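Local coordinates for conserved hypothetical secreted protein (Helicobacter pylori, PDB 4RNZ) that probably acts as a zinc-dependent M23-family metallopeptidase on peptidoglycan and helps to determine the shape of the bacterial cell, at residues D104-T109 and L113-L118; I156-V161 and Q341-L346. All blocks are in the same frame, centred on the assembly; numbering follows the deposited sequence.

Contact 1: residues D104-T109 and L113-L118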
# COMPACT_ATOMS: atom_id res chain seq x y z
N ASP A 104 -1.09 14.93 -17.99
CA ASP A 104 -1.31 16.17 -17.28
C ASP A 104 -0.94 16.08 -15.79
O ASP A 104 -0.30 16.99 -15.26
CB ASP A 104 -2.73 16.65 -17.46
CG ASP A 104 -3.00 17.15 -18.88
OD1 ASP A 104 -2.04 17.41 -19.64
OD2 ASP A 104 -4.18 17.26 -19.25
N ILE A 105 -1.32 14.99 -15.13
CA ILE A 105 -0.93 14.82 -13.72
C ILE A 105 0.58 14.80 -13.60
O ILE A 105 1.16 15.42 -12.69
CB ILE A 105 -1.53 13.54 -13.12
CG1 ILE A 105 -3.04 13.72 -12.96
CG2 ILE A 105 -0.92 13.22 -11.75
CD1 ILE A 105 -3.81 12.44 -12.91
N ILE A 106 1.25 14.11 -14.51
CA ILE A 106 2.72 14.07 -14.47
C ILE A 106 3.30 15.47 -14.70
O ILE A 106 4.24 15.89 -14.02
CB ILE A 106 3.30 13.09 -15.49
CG1 ILE A 106 2.81 11.66 -15.21
CG2 ILE A 106 4.83 13.14 -15.50
CD1 ILE A 106 3.27 11.09 -13.90
N LYS A 107 2.72 16.20 -15.65
CA LYS A 107 3.20 17.56 -15.89
C LYS A 107 3.15 18.39 -14.62
O LYS A 107 4.11 19.10 -14.32
CB LYS A 107 2.41 18.27 -16.98
CG LYS A 107 3.03 19.61 -17.35
CD LYS A 107 2.08 20.54 -18.08
CE LYS A 107 2.82 21.82 -18.45
NZ LYS A 107 1.90 22.88 -18.98
N ALA A 108 2.05 18.29 -13.87
CA ALA A 108 1.84 19.12 -12.68
C ALA A 108 2.53 18.65 -11.40
O ALA A 108 2.76 19.46 -10.49
CB ALA A 108 0.35 19.27 -12.42
N THR A 109 2.84 17.35 -11.31
CA THR A 109 3.39 16.80 -10.05
C THR A 109 4.70 16.05 -10.19
O THR A 109 5.31 15.71 -9.19
CB THR A 109 2.38 15.79 -9.45
OG1 THR A 109 2.29 14.65 -10.33
CG2 THR A 109 1.02 16.44 -9.28
N LEU A 113 3.36 7.82 -9.28
CA LEU A 113 2.66 7.08 -8.24
C LEU A 113 1.25 7.63 -8.04
O LEU A 113 0.29 6.86 -8.00
CB LEU A 113 3.43 7.12 -6.92
CG LEU A 113 4.84 6.52 -7.02
CD1 LEU A 113 5.62 6.80 -5.74
CD2 LEU A 113 4.82 5.04 -7.28
N LEU A 114 1.14 8.95 -7.94
CA LEU A 114 -0.14 9.63 -7.78
C LEU A 114 -1.01 9.40 -9.02
O LEU A 114 -2.22 9.16 -8.90
CB LEU A 114 0.05 11.13 -7.55
CG LEU A 114 -1.20 11.97 -7.33
CD1 LEU A 114 -1.90 11.61 -6.03
CD2 LEU A 114 -0.86 13.45 -7.32
N ALA A 115 -0.40 9.51 -10.20
CA ALA A 115 -1.11 9.35 -11.46
C ALA A 115 -1.69 7.94 -11.54
O ALA A 115 -2.87 7.77 -11.86
CB ALA A 115 -0.18 9.63 -12.62
N ASN A 116 -0.89 6.93 -11.20
CA ASN A 116 -1.37 5.53 -11.20
C ASN A 116 -2.49 5.28 -10.20
O ASN A 116 -3.42 4.51 -10.49
CB ASN A 116 -0.25 4.55 -10.83
CG ASN A 116 0.83 4.45 -11.87
OD1 ASN A 116 0.66 4.82 -13.04
ND2 ASN A 116 1.96 3.89 -11.45
N GLN A 117 -2.38 5.89 -9.02
CA GLN A 117 -3.44 5.80 -8.02
C GLN A 117 -4.75 6.37 -8.54
O GLN A 117 -5.81 5.78 -8.34
CB GLN A 117 -3.09 6.54 -6.74
CG GLN A 117 -2.04 5.84 -5.94
CD GLN A 117 -1.78 6.47 -4.58
OE1 GLN A 117 -2.52 7.30 -4.09
NE2 GLN A 117 -0.73 6.02 -3.96
N LEU A 118 -4.69 7.50 -9.23
CA LEU A 118 -5.93 8.07 -9.82
C LEU A 118 -6.54 7.19 -10.90
O LEU A 118 -7.75 7.00 -10.91
CB LEU A 118 -5.70 9.48 -10.37
CG LEU A 118 -7.06 10.14 -10.65
CD1 LEU A 118 -7.66 10.76 -9.40
CD2 LEU A 118 -6.94 11.17 -11.73
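Ile105 and Ala115 meet through methyl groups, without rings or amides stacked between the helices; a flat group that matters is the carbonyl of Ile105. Thr109 OG1 donates to Ile105 O over 2.7 Å from above the carbonyl plane, 45° out of it, and Thr109 N shares the same oxygen at 2.9 Å. The hydroxyl's bond to Ile105 O, together with one to Asp111 N, holds the first torsion of Thr109 and turns CG2 toward Leu114, 4.0 Å from CD2 and roughly at a right angle to that side chain. With CG1 beside its backbone N (chi1 -70°), Ile105 spreads its branches: CG2 rests 3.8 Å from Ala115 CB, and CD1 reaches along the neighbouring helix to Leu118 CD2 at 3.6 Å. Ile106 CD1 approaches Ala115 CB from another side at 4.0 Å, so the small methyl fits a notch lined by both isoleucines. This packing illustrates a helical hairpin with a short connection, here with segment axes 9.2 Å apart and directions differing by 147°. One side of the hairpin lies on the antiparallel sheet: Leu118 packs on Ile137 and Ile139 of strand 136-146, Thr109 and Leu114 on Tyr141, and Ala108 on Leu93 of strand 87-96.

Contact 2: residues I156-V161 and Q341-L346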
# COMPACT_ATOMS: atom_id res chain seq x y z
N ILE A 156 -4.45 9.46 -1.53
CA ILE A 156 -5.52 10.34 -2.00
C ILE A 156 -6.59 10.46 -0.96
O ILE A 156 -7.18 9.46 -0.56
CB ILE A 156 -6.14 9.80 -3.31
CG1 ILE A 156 -5.12 9.91 -4.44
CG2 ILE A 156 -7.44 10.54 -3.63
CD1 ILE A 156 -5.53 9.18 -5.70
N LYS A 157 -6.84 11.68 -0.48
CA LYS A 157 -7.90 11.92 0.49
C LYS A 157 -9.23 12.21 -0.19
O LYS A 157 -10.28 11.79 0.28
CB LYS A 157 -7.55 13.11 1.39
CG LYS A 157 -6.19 13.03 2.09
CD LYS A 157 -5.93 11.68 2.75
CE LYS A 157 -6.97 11.32 3.80
NZ LYS A 157 -7.07 12.33 4.90
N MET A 158 -9.17 12.97 -1.28
CA MET A 158 -10.34 13.27 -2.11
C MET A 158 -9.92 13.43 -3.57
O MET A 158 -8.83 13.95 -3.88
CB MET A 158 -11.01 14.56 -1.65
CG MET A 158 -12.22 14.94 -2.49
SD MET A 158 -12.93 16.53 -2.04
CE MET A 158 -11.73 17.66 -2.69
N ALA A 159 -10.77 12.95 -4.46
CA ALA A 159 -10.60 13.26 -5.86
C ALA A 159 -11.94 13.60 -6.49
O ALA A 159 -12.98 13.23 -5.98
CB ALA A 159 -9.93 12.12 -6.60
N MET A 160 -11.87 14.35 -7.58
CA MET A 160 -13.05 14.77 -8.34
C MET A 160 -12.67 14.90 -9.81
O MET A 160 -11.61 15.45 -10.16
CB MET A 160 -13.60 16.11 -7.82
CG MET A 160 -14.90 16.55 -8.48
SD MET A 160 -14.68 17.37 -10.07
CE MET A 160 -14.18 18.99 -9.50
N VAL A 161 -13.50 14.32 -10.66
CA VAL A 161 -13.40 14.56 -12.10
C VAL A 161 -14.79 15.06 -12.55
O VAL A 161 -15.81 14.62 -12.02
CB VAL A 161 -12.92 13.33 -12.89
CG1 VAL A 161 -11.66 12.75 -12.27
CG2 VAL A 161 -14.01 12.28 -12.99
N GLN A 341 -17.57 21.73 -0.62
CA GLN A 341 -17.75 23.19 -0.55
C GLN A 341 -16.41 23.88 -0.72
O GLN A 341 -16.28 24.83 -1.48
CB GLN A 341 -18.37 23.60 0.78
CG GLN A 341 -19.89 23.58 0.77
CD GLN A 341 -20.51 23.36 2.14
OE1 GLN A 341 -19.85 23.51 3.18
NE2 GLN A 341 -21.78 23.01 2.15
N LYS A 342 -15.41 23.38 -0.01
CA LYS A 342 -14.09 23.97 -0.11
C LYS A 342 -13.51 23.80 -1.50
O LYS A 342 -12.94 24.75 -2.04
CB LYS A 342 -13.16 23.41 0.98
CG LYS A 342 -11.68 23.58 0.73
CD LYS A 342 -11.26 25.02 0.58
CE LYS A 342 -11.34 25.76 1.88
NZ LYS A 342 -10.52 26.99 1.72
N LEU A 343 -13.65 22.63 -2.12
CA LEU A 343 -13.15 22.46 -3.48
C LEU A 343 -13.76 23.49 -4.46
O LEU A 343 -13.06 24.08 -5.28
CB LEU A 343 -13.36 21.04 -3.99
CG LEU A 343 -12.94 20.80 -5.44
CD1 LEU A 343 -11.45 21.08 -5.65
CD2 LEU A 343 -13.29 19.39 -5.89
N GLU A 344 -15.07 23.71 -4.37
CA GLU A 344 -15.72 24.70 -5.23
C GLU A 344 -15.13 26.08 -5.07
O GLU A 344 -14.85 26.76 -6.07
CB GLU A 344 -17.24 24.77 -4.95
CG GLU A 344 -17.99 23.55 -5.48
CD GLU A 344 -17.59 23.19 -6.91
OE1 GLU A 344 -17.60 24.09 -7.80
OE2 GLU A 344 -17.28 21.99 -7.15
N GLU A 345 -14.92 26.48 -3.82
CA GLU A 345 -14.32 27.76 -3.50
C GLU A 345 -12.92 27.88 -4.09
O GLU A 345 -12.56 28.93 -4.58
CB GLU A 345 -14.29 28.01 -1.99
CG GLU A 345 -15.68 28.25 -1.40
CD GLU A 345 -15.68 28.41 0.11
OE1 GLU A 345 -14.60 28.65 0.69
OE2 GLU A 345 -16.77 28.28 0.71
N LEU A 346 -12.14 26.79 -4.03
CA LEU A 346 -10.78 26.80 -4.59
C LEU A 346 -10.79 26.89 -6.10
O LEU A 346 -9.93 27.56 -6.69
CB LEU A 346 -9.99 25.55 -4.15
CG LEU A 346 -9.60 25.51 -2.67
CD1 LEU A 346 -9.11 24.11 -2.29
CD2 LEU A 346 -8.55 26.58 -2.37
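A helix resting on a face of an antiparallel sheet is the setting in which Leu343 meets Met158 and Met160. The two methionines stand two positions apart on strand 153-163 and project from the same face toward helix 326-348, whereas Ala159 between them points the other way. Leucine and methionines are all buried, and the meeting is purely apolar.

Leu343 holds its CG anti to the backbone N (chi1 176°), which sends CG toward the strand, and the second torsion sets CD2 between the two methionine methyls. Met160 makes the more extensive contact. Its chain bends at chi2 (-82°) and again at chi3, folding back so that CB, at 3.8 Å, and CE, at 3.7 Å, both lie against one side of Leu343 CD2. Met158 behaves differently: it runs out extended and turns only at its last torsion (chi3 73°), presenting its terminal methyl alone. That CE sits 4.0 Å from Leu343 CD2 and equally 4.0 Å from Leu343 CB, touching the leucine at both the branch and the root. Both methionines cross it obliquely.

Neighbouring strands complete the bed, with Ala138 also touching Leu343 and Tyr169 packing against Met160. Phe363, beyond the last strand, touches Met158, Lys342 and Leu346. Just where the strand turns its corner, Lys157 and Met158 together face Val140 as a classic beta bulge; the bulge ends at Met158, where the alternation begins. Joining parts of the chain more than 180 residues apart, the arrangement is typical of a helix packed on the face of an antiparallel sheet, as in alpha+beta folds: a helical leucine seated between two side chains of one strand, binding the last helix, 326-348, to the curved sheet of the Csd3 second domain.

The two contacts lie on opposite faces of strand 153-163, their centres about 16 Å apart. Leu118 couples them: while one of its methyls serves contact 1, its CD1 reaches Ala159 CB at 3.8 Å, and Ala159 separates the two methionines of contact 2. Ile156 CG1 adds a second junction, packing against Leu114 CD1 at 4.0 Å and Gln117 OE1 at 3.7 Å. A helical hairpin, a sheet and the last helix, 326-348, are thus layered in that order. Both contacts stand away from the zinc bound by Glu34, His219, Asp223 and His301; the side chain of Leu343 is about 11 Å from a nickel ion held at least partly by histidines of what is probably the purification tag, so not part of the enzyme's site.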